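PDB 3DXL: long form salivary protein D7L1 from Aedes aegypti, which sequesters biogenic amines and leukotrienes of the vertebrate host, modulating blood feeding by female mosquitoes through two independent ligand pockets. Local coordinates for residues D19-G24 and P29-W34; K35-E40 and D122-L127; F50-L55 and A107-A112. All blocks are in the same frame, centred on the assembly; numbering follows the deposited sequence.

Interaction 1 (D19-G24 and P29-W34); sequences DNLEDG and PMLAKW
L21 reaches between the side chains of helix 27-34 with one methyl, CD2, and most of the apolar contact is gathered there. That methyl lies 3.5 Å from CZ3 of W34, obliquely to the indole, and 4.0 Å from both CB of M30 and CB of L31. A branched leucine suits this spot because one methyl can fill the notch between three neighbours. With CG held beside its own backbone N (chi1 -78°), the L21 chain runs past W34 in the opposite direction to the indole.

The contact joins the end of helix 6-20 and the loop that follows to helix 27-34 in the N-terminal PBP/GOBP domain, the loop packing on the second helix.

Polar atoms of 19-24 touch apolar groups of 29-34, with no hydrogen bond between the segments. The carbonyl O of N20 sits at the indole rim, in the ring plane, 3.8 Å from CH2 of W34. On one face of the same ring lies the carbonyl O of M30, while NE1 is hydrogen-bonded to E40 O. Farther out, the carboxylate of E22 has its OE1 taken by N26.

Interaction 2 (K35-E40 and D122-L127); sequences KEWINE and DTSKNL
W37 lays one face of its indole along the side chain of K125, and nearly all the close packing comes from this pair. CA of K125 stands over the six-membered ring, 3.6 Å from its centroid and 17° off the normal, a CH-pi contact. From there the lysine chain crosses the indole: CG lies 3.8 Å above the ring plane, over its centre, and CE comes to 3.5 Å from CD1 of W37. CG of K125 is anti to the backbone N (chi1 -172°), and the extended chain that follows keeps its methylenes on the indole until the bend at chi4 carries NZ onward. Lysine suits the place, offering a long apolar stem to the ring and a charged end to polar partners. At the far end of the indole, OG of S124 is 3.6 Å from CZ3 of W37, but its hydroxyl is taken up with the backbone carbonyl of K121.

The polar side is looser. NZ of K125 is 5.0 Å from the centroid of the five-membered ring, at most a weak cation-pi attraction, and it bonds to G130 O. A water links it to the carboxylate of E36, accepting from NZ of K125 at 2.8 Å and donating to OE1 of E36; that carboxylate also forms a salt bridge with K132.

W37 and G130 both bind leukotriene E4, so the contact borders the lipid pocket. W37, with positive phi, is the C-prime residue of the Schellman motif ending helix 27-34. Its carbonyl receives H117 of helix 106-119 and K121 of helix 121-127, its ring meets F13 of helix 6-20, and S124 packs on Y92 of helix 86-97.

Interaction 3 (F50-L55 and A107-A112); sequences FGKCVL and AAVFKA
Two helices of the disulfide-braced N-terminal PBP/GOBP domain, 45-58 and 106-119, pack here nearly at right angles: the axes of their short segments cross at 79° and approach to 8.5 Å. The backbones come closest at G51 and F110. CD1 of F110 comes to 4.1 Å from CA of G51, which lies at the ring edge, near its plane. Having no side chain, G51 lets the ring edge come up to its backbone. F110 holds its ring there by setting CG anti to the backbone N (chi1 -174°).

Next to F110, V109 places CG1 between K52 and L55, the latter one turn on from G51. That methyl packs 3.7 Å from CD1 of L55, the two side chains sliding past each other in opposite directions, and 4.1 Å from CG of K52, whose stem meets the valine at about a right angle. K52 contributes only its apolar stem; its extended chain carries NZ away to a hydrogen bond with N104. Valine and leucine thus interlock without polar bonds.

The C49-C106 disulfide links these two helices and C53-C16 joins helix 45-58 to helix 6-20, cross-bracing typical of the odorant-binding protein fold.

Overall arrangement
From the N terminus, interaction 1 comes first, closing the short turn between helix 6-20 and helix 27-34 before the other two open. The chain then enters the loop at 35-40, where interaction 2 starts a long excursion that ends only at helix 121-127. Interaction 3, between helices 45-58 and 106-119, is nested inside that excursion. The three touch one another: K33 O of interaction 1 probably accepts a hydrogen bond from I38 N of interaction 2, the W34 ring stacks on F50 beside interaction 3, and N39 packs against both F50 and F110. Together they tie five helices and one loop of the N-terminal domain, beside its lipid pocket.

Interaction 1 (D19-G24 and P29-W34)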
loop_
_atom_site.group_PDB
_atom_site.type_symbol
_atom_site.label_atom_id
_atom_site.label_comp_id
_atom_site.label_asym_id
_atom_site.label_seq_id
_atom_site.Cartn_x
_atom_site.Cartn_y
_atom_site.Cartn_z
ATOM N N ASP A 19 11.243 2.486 3.284
ATOM C CA ASP A 19 12.306 2.419 2.292
ATOM C C ASP A 19 13.401 3.480 2.442
ATOM O O ASP A 19 14.477 3.340 1.853
ATOM C CB ASP A 19 11.712 2.490 0.887
ATOM C CG ASP A 19 11.025 1.203 0.477
ATOM O OD1 ASP A 19 11.221 0.160 1.141
ATOM O OD2 ASP A 19 10.294 1.246 -0.525
ATOM N N ASN A 20 13.128 4.546 3.199
ATOM C CA ASN A 20 14.031 5.697 3.207
ATOM C C ASN A 20 14.565 6.141 4.555
ATOM O O ASN A 20 15.545 6.885 4.608
ATOM C CB ASN A 20 13.402 6.861 2.443
ATOM C CG ASN A 20 13.270 6.561 0.975
ATOM O OD1 ASN A 20 14.267 6.540 0.245
ATOM N ND2 ASN A 20 12.052 6.288 0.531
ATOM N N LEU A 21 13.954 5.711 5.651
ATOM C CA LEU A 21 14.509 6.041 6.959
ATOM C C LEU A 21 15.937 5.524 7.057
ATOM O O LEU A 21 16.243 4.442 6.566
ATOM C CB LEU A 21 13.681 5.404 8.073
ATOM C CG LEU A 21 12.370 6.085 8.453
ATOM C CD1 LEU A 21 11.552 5.164 9.334
ATOM C CD2 LEU A 21 12.629 7.400 9.165
ATOM N N GLU A 22 16.814 6.284 7.703
ATOM C CA GLU A 22 18.162 5.809 7.975
ATOM C C GLU A 22 18.110 4.677 8.987
ATOM O O GLU A 22 17.126 4.524 9.715
ATOM C CB GLU A 22 19.035 6.951 8.495
ATOM C CG GLU A 22 19.371 7.976 7.430
ATOM C CD GLU A 22 20.400 8.987 7.874
ATOM O OE1 GLU A 22 20.798 8.991 9.055
ATOM O OE2 GLU A 22 20.813 9.784 7.015
ATOM N N ASP A 23 19.192 3.905 9.029
ATOM C CA ASP A 23 19.297 2.730 9.881
ATOM C C ASP A 23 20.156 2.965 11.112
ATOM O O ASP A 23 20.529 2.006 11.796
ATOM C CB ASP A 23 19.899 1.566 9.089
ATOM C CG ASP A 23 18.950 1.005 8.064
ATOM O OD1 ASP A 23 17.789 0.728 8.434
ATOM O OD2 ASP A 23 19.355 0.838 6.898
ATOM N N GLY A 24 20.497 4.220 11.384
ATOM C CA GLY A 24 21.316 4.548 12.543
ATOM C C GLY A 24 20.623 5.421 13.572
ATOM O O GLY A 24 19.397 5.374 13.741
ATOM N N PRO A 29 14.447 10.130 15.426
ATOM C CA PRO A 29 14.191 11.560 15.184
ATOM C C PRO A 29 13.579 11.864 13.809
ATOM O O PRO A 29 12.641 12.676 13.725
ATOM C CB PRO A 29 15.576 12.198 15.335
ATOM C CG PRO A 29 16.304 11.265 16.272
ATOM C CD PRO A 29 15.838 9.897 15.867
ATOM N N MET A 30 14.076 11.222 12.749
ATOM C CA MET A 30 13.506 11.446 11.423
ATOM C C MET A 30 12.063 10.951 11.345
ATOM O O MET A 30 11.190 11.666 10.844
ATOM C CB MET A 30 14.372 10.827 10.325
ATOM C CG MET A 30 15.729 11.495 10.184
ATOM S SD MET A 30 16.206 11.703 8.467
ATOM C CE MET A 30 17.986 11.609 8.558
ATOM N N LEU A 31 11.811 9.751 11.861
ATOM C CA LEU A 31 10.464 9.204 11.863
ATOM C C LEU A 31 9.477 10.158 12.546
ATOM O O LEU A 31 8.382 10.396 12.031
ATOM C CB LEU A 31 10.458 7.829 12.537
ATOM C CG LEU A 31 9.094 7.176 12.757
ATOM C CD1 LEU A 31 8.329 6.945 11.460
ATOM C CD2 LEU A 31 9.272 5.866 13.514
ATOM N N ALA A 32 9.870 10.698 13.695
ATOM C CA ALA A 32 9.007 11.594 14.465
ATOM C C ALA A 32 8.591 12.834 13.676
ATOM O O ALA A 32 7.463 13.308 13.814
ATOM C CB ALA A 32 9.680 11.994 15.767
ATOM N N LYS A 33 9.510 13.361 12.869
ATOM C CA LYS A 33 9.239 14.530 12.035
ATOM C C LYS A 33 8.425 14.164 10.803
ATOM O O LYS A 33 7.383 14.773 10.531
ATOM C CB LYS A 33 10.545 15.197 11.617
ATOM C CG LYS A 33 11.238 15.933 12.752
ATOM C CD LYS A 33 12.533 16.607 12.309
ATOM C CE LYS A 33 13.719 15.649 12.351
ATOM N NZ LYS A 33 15.026 16.365 12.307
ATOM N N TRP A 34 8.890 13.175 10.044
ATOM C CA TRP A 34 8.212 12.817 8.802
ATOM C C TRP A 34 6.747 12.430 9.027
ATOM O O TRP A 34 5.877 12.791 8.232
ATOM C CB TRP A 34 8.939 11.689 8.072
ATOM C CG TRP A 34 10.371 11.957 7.694
ATOM C CD1 TRP A 34 11.085 13.122 7.856
ATOM C CD2 TRP A 34 11.267 11.020 7.083
ATOM N NE1 TRP A 34 12.366 12.953 7.381
ATOM C CE2 TRP A 34 12.504 11.675 6.900
ATOM C CE3 TRP A 34 11.136 9.691 6.654
ATOM C CZ2 TRP A 34 13.610 11.039 6.321
ATOM C CZ3 TRP A 34 12.234 9.060 6.081
ATOM C CH2 TRP A 34 13.453 9.735 5.916
#

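Interaction 2 (K35-E40 and D122-L127)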
loop_
_atom_site.group_PDB
_atom_site.type_symbol
_atom_site.label_atom_id
_atom_site.label_comp_id
_atom_site.label_asym_id
_atom_site.label_seq_id
_atom_site.Cartn_x
_atom_site.Cartn_y
_atom_site.Cartn_z
ATOM N N LYS A 35 6.478 11.714 10.117
ATOM C CA LYS A 35 5.101 11.318 10.466
ATOM C C LYS A 35 4.170 12.509 10.568
ATOM O O LYS A 35 2.981 12.394 10.254
ATOM C CB LYS A 35 5.050 10.572 11.799
ATOM C CG LYS A 35 5.562 9.163 11.764
ATOM C CD LYS A 35 5.142 8.408 13.019
ATOM C CE LYS A 35 5.076 9.300 14.255
ATOM N NZ LYS A 35 4.609 8.533 15.443
ATOM N N GLU A 36 4.718 13.632 11.028
ATOM C CA GLU A 36 3.955 14.849 11.281
ATOM C C GLU A 36 4.002 15.826 10.106
ATOM O O GLU A 36 3.674 17.011 10.258
ATOM C CB GLU A 36 4.460 15.527 12.562
ATOM C CG GLU A 36 4.401 14.648 13.825
ATOM C CD GLU A 36 3.017 14.075 14.111
ATOM O OE1 GLU A 36 2.025 14.831 14.038
ATOM O OE2 GLU A 36 2.923 12.868 14.426
ATOM N N TRP A 37 4.401 15.326 8.936
ATOM C CA TRP A 37 4.490 16.142 7.720
ATOM C C TRP A 37 5.583 17.223 7.814
ATOM O O TRP A 37 5.511 18.264 7.161
ATOM C CB TRP A 37 3.115 16.729 7.361
ATOM C CG TRP A 37 2.161 15.715 6.781
ATOM C CD1 TRP A 37 1.691 14.569 7.384
ATOM C CD2 TRP A 37 1.563 15.757 5.487
ATOM N NE1 TRP A 37 0.842 13.908 6.532
ATOM C CE2 TRP A 37 0.746 14.610 5.360
ATOM C CE3 TRP A 37 1.642 16.653 4.412
ATOM C CZ2 TRP A 37 0.005 14.346 4.204
ATOM C CZ3 TRP A 37 0.913 16.391 3.266
ATOM C CH2 TRP A 37 0.109 15.239 3.165
ATOM N N ILE A 38 6.603 16.951 8.624
ATOM C CA ILE A 38 7.761 17.821 8.742
ATOM C C ILE A 38 8.893 17.141 7.972
ATOM O O ILE A 38 9.488 16.165 8.450
ATOM C CB ILE A 38 8.137 18.071 10.226
ATOM C CG1 ILE A 38 6.957 18.683 11.000
ATOM C CG2 ILE A 38 9.350 18.975 10.330
ATOM C CD1 ILE A 38 7.164 18.722 12.517
ATOM N N ASN A 39 9.157 17.632 6.767
ATOM C CA ASN A 39 10.131 16.985 5.897
ATOM C C ASN A 39 11.520 17.536 6.161
ATOM O O ASN A 39 12.020 18.380 5.420
ATOM C CB ASN A 39 9.732 17.127 4.430
ATOM C CG ASN A 39 8.481 16.338 4.086
ATOM O OD1 ASN A 39 8.142 15.354 4.757
ATOM N ND2 ASN A 39 7.788 16.761 3.035
ATOM N N GLU A 40 12.113 17.049 7.248
ATOM C CA GLU A 40 13.389 17.524 7.749
ATOM C C GLU A 40 14.217 16.327 8.205
ATOM O O GLU A 40 13.645 15.295 8.589
ATOM C CB GLU A 40 13.177 18.476 8.931
ATOM C CG GLU A 40 12.553 19.813 8.544
ATOM C CD GLU A 40 12.180 20.673 9.736
ATOM O OE1 GLU A 40 12.490 20.304 10.885
ATOM O OE2 GLU A 40 11.555 21.732 9.512
ATOM N N ASP A 122 -1.019 22.845 5.259
ATOM C CA ASP A 122 -2.346 22.469 5.732
ATOM C C ASP A 122 -3.272 22.024 4.610
ATOM O O ASP A 122 -4.036 21.079 4.777
ATOM C CB ASP A 122 -2.976 23.611 6.528
ATOM C CG ASP A 122 -2.468 23.672 7.948
ATOM O OD1 ASP A 122 -2.232 22.605 8.557
ATOM O OD2 ASP A 122 -2.327 24.795 8.468
ATOM N N THR A 123 -3.207 22.697 3.466
ATOM C CA THR A 123 -4.038 22.342 2.335
ATOM C C THR A 123 -3.738 20.907 1.905
ATOM O O THR A 123 -4.652 20.079 1.743
ATOM C CB THR A 123 -3.790 23.302 1.159
ATOM O OG1 THR A 123 -4.030 24.648 1.590
ATOM C CG2 THR A 123 -4.692 22.972 -0.021
ATOM N N SER A 124 -2.455 20.615 1.730
ATOM C CA SER A 124 -2.032 19.296 1.247
ATOM C C SER A 124 -2.245 18.193 2.287
ATOM O O SER A 124 -2.710 17.101 1.950
ATOM C CB SER A 124 -0.582 19.350 0.771
ATOM O OG SER A 124 0.303 19.588 1.835
ATOM N N LYS A 125 -1.944 18.502 3.542
ATOM C CA LYS A 125 -2.126 17.569 4.652
ATOM C C LYS A 125 -3.598 17.210 4.821
ATOM O O LYS A 125 -3.948 16.043 4.985
ATOM C CB LYS A 125 -1.553 18.180 5.929
ATOM C CG LYS A 125 -1.497 17.267 7.126
ATOM C CD LYS A 125 -0.608 17.891 8.194
ATOM C CE LYS A 125 -0.233 16.885 9.260
ATOM N NZ LYS A 125 -1.362 16.604 10.161
ATOM N N ASN A 126 -4.476 18.206 4.773
ATOM C CA ASN A 126 -5.907 17.931 4.854
ATOM C C ASN A 126 -6.417 17.089 3.694
ATOM O O ASN A 126 -7.179 16.134 3.893
ATOM C CB ASN A 126 -6.700 19.234 4.945
ATOM C CG ASN A 126 -6.547 19.920 6.287
ATOM O OD1 ASN A 126 -5.882 19.428 7.187
ATOM N ND2 ASN A 126 -7.171 21.089 6.416
ATOM N N LEU A 127 -5.997 17.430 2.485
ATOM C CA LEU A 127 -6.503 16.783 1.280
ATOM C C LEU A 127 -6.085 15.325 1.155
ATOM O O LEU A 127 -6.847 14.500 0.636
ATOM C CB LEU A 127 -6.021 17.545 0.053
ATOM C CG LEU A 127 -6.727 17.353 -1.282
ATOM C CD1 LEU A 127 -8.219 17.583 -1.139
ATOM C CD2 LEU A 127 -6.158 18.345 -2.276
HETATM O O HOH W 1 0.153 15.275 12.125
#

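Interaction 3 (F50-L55 and A107-A112)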
loop_
_atom_site.group_PDB
_atom_site.type_symbol
_atom_site.label_atom_id
_atom_site.label_comp_id
_atom_site.label_asym_id
_atom_site.label_seq_id
_atom_site.Cartn_x
_atom_site.Cartn_y
_atom_site.Cartn_z
ATOM N N PHE A 50 12.819 10.123 0.616
ATOM C CA PHE A 50 11.488 9.933 1.203
ATOM C C PHE A 50 10.466 10.836 0.499
ATOM O O PHE A 50 9.399 10.389 0.076
ATOM C CB PHE A 50 11.497 10.237 2.707
ATOM C CG PHE A 50 10.120 10.407 3.299
ATOM C CD1 PHE A 50 9.228 9.337 3.349
ATOM C CD2 PHE A 50 9.701 11.641 3.807
ATOM C CE1 PHE A 50 7.948 9.497 3.869
ATOM C CE2 PHE A 50 8.427 11.799 4.346
ATOM C CZ PHE A 50 7.546 10.724 4.373
ATOM N N GLY A 51 10.792 12.122 0.383
ATOM C CA GLY A 51 9.889 13.077 -0.250
ATOM C C GLY A 51 9.617 12.716 -1.695
ATOM O O GLY A 51 8.474 12.727 -2.134
ATOM N N LYS A 52 10.667 12.388 -2.444
ATOM C CA LYS A 52 10.485 11.975 -3.833
ATOM C C LYS A 52 9.573 10.748 -3.914
ATOM O O LYS A 52 8.695 10.677 -4.766
ATOM C CB LYS A 52 11.822 11.695 -4.530
ATOM C CG LYS A 52 11.659 11.247 -5.983
ATOM C CD LYS A 52 12.935 10.652 -6.575
ATOM C CE LYS A 52 12.607 9.737 -7.762
ATOM N NZ LYS A 52 13.810 9.212 -8.461
ATOM N N CYS A 53 9.796 9.778 -3.027
ATOM C CA CYS A 53 8.980 8.558 -2.989
ATOM C C CYS A 53 7.493 8.874 -2.854
ATOM O O CYS A 53 6.663 8.342 -3.595
ATOM C CB CYS A 53 9.444 7.663 -1.837
ATOM S SG CYS A 53 8.542 6.103 -1.602
ATOM N N VAL A 54 7.158 9.743 -1.905
ATOM C CA VAL A 54 5.767 10.097 -1.680
ATOM C C VAL A 54 5.187 10.814 -2.900
ATOM O O VAL A 54 4.073 10.532 -3.338
ATOM C CB VAL A 54 5.610 10.970 -0.412
ATOM C CG1 VAL A 54 4.185 11.495 -0.268
ATOM C CG2 VAL A 54 6.019 10.201 0.837
ATOM N N LEU A 55 5.959 11.741 -3.459
ATOM C CA LEU A 55 5.507 12.492 -4.628
ATOM C C LEU A 55 5.273 11.598 -5.847
ATOM O O LEU A 55 4.336 11.813 -6.616
ATOM C CB LEU A 55 6.505 13.606 -4.955
ATOM C CG LEU A 55 6.576 14.718 -3.902
ATOM C CD1 LEU A 55 7.831 15.557 -4.073
ATOM C CD2 LEU A 55 5.324 15.602 -3.912
ATOM N N ALA A 107 17.266 14.689 -4.796
ATOM C CA ALA A 107 17.642 16.034 -4.372
ATOM C C ALA A 107 16.864 17.112 -5.138
ATOM O O ALA A 107 16.314 18.041 -4.538
ATOM C CB ALA A 107 19.152 16.243 -4.521
ATOM N N ALA A 108 16.798 16.953 -6.456
ATOM C CA ALA A 108 16.153 17.941 -7.318
ATOM C C ALA A 108 14.641 17.996 -7.102
ATOM O O ALA A 108 14.059 19.082 -6.980
ATOM C CB ALA A 108 16.489 17.677 -8.778
ATOM N N VAL A 109 14.009 16.824 -7.045
ATOM C CA VAL A 109 12.576 16.733 -6.813
ATOM C C VAL A 109 12.220 17.332 -5.457
ATOM O O VAL A 109 11.294 18.151 -5.349
ATOM C CB VAL A 109 12.080 15.269 -6.917
ATOM C CG1 VAL A 109 10.613 15.153 -6.512
ATOM C CG2 VAL A 109 12.284 14.750 -8.335
ATOM N N PHE A 110 12.966 16.942 -4.426
ATOM C CA PHE A 110 12.698 17.442 -3.087
ATOM C C PHE A 110 12.858 18.959 -3.004
ATOM O O PHE A 110 12.002 19.641 -2.447
ATOM C CB PHE A 110 13.583 16.761 -2.045
ATOM C CG PHE A 110 13.231 17.141 -0.652
ATOM C CD1 PHE A 110 12.273 16.425 0.057
ATOM C CD2 PHE A 110 13.815 18.254 -0.056
ATOM C CE1 PHE A 110 11.925 16.793 1.343
ATOM C CE2 PHE A 110 13.472 18.636 1.227
ATOM C CZ PHE A 110 12.528 17.903 1.935
ATOM N N LYS A 111 13.962 19.472 -3.544
ATOM C CA LYS A 111 14.249 20.901 -3.464
ATOM C C LYS A 111 13.153 21.720 -4.152
ATOM O O LYS A 111 12.743 22.758 -3.640
ATOM C CB LYS A 111 15.630 21.186 -4.059
ATOM C CG LYS A 111 16.030 22.655 -4.066
ATOM C CD LYS A 111 17.460 22.829 -4.562
ATOM C CE LYS A 111 17.811 24.302 -4.776
ATOM N NZ LYS A 111 17.074 24.900 -5.927
ATOM N N ALA A 112 12.675 21.239 -5.297
ATOM C CA ALA A 112 11.635 21.940 -6.053
ATOM C C ALA A 112 10.304 21.974 -5.315
ATOM O O ALA A 112 9.621 23.004 -5.295
ATOM C CB ALA A 112 11.455 21.314 -7.421
#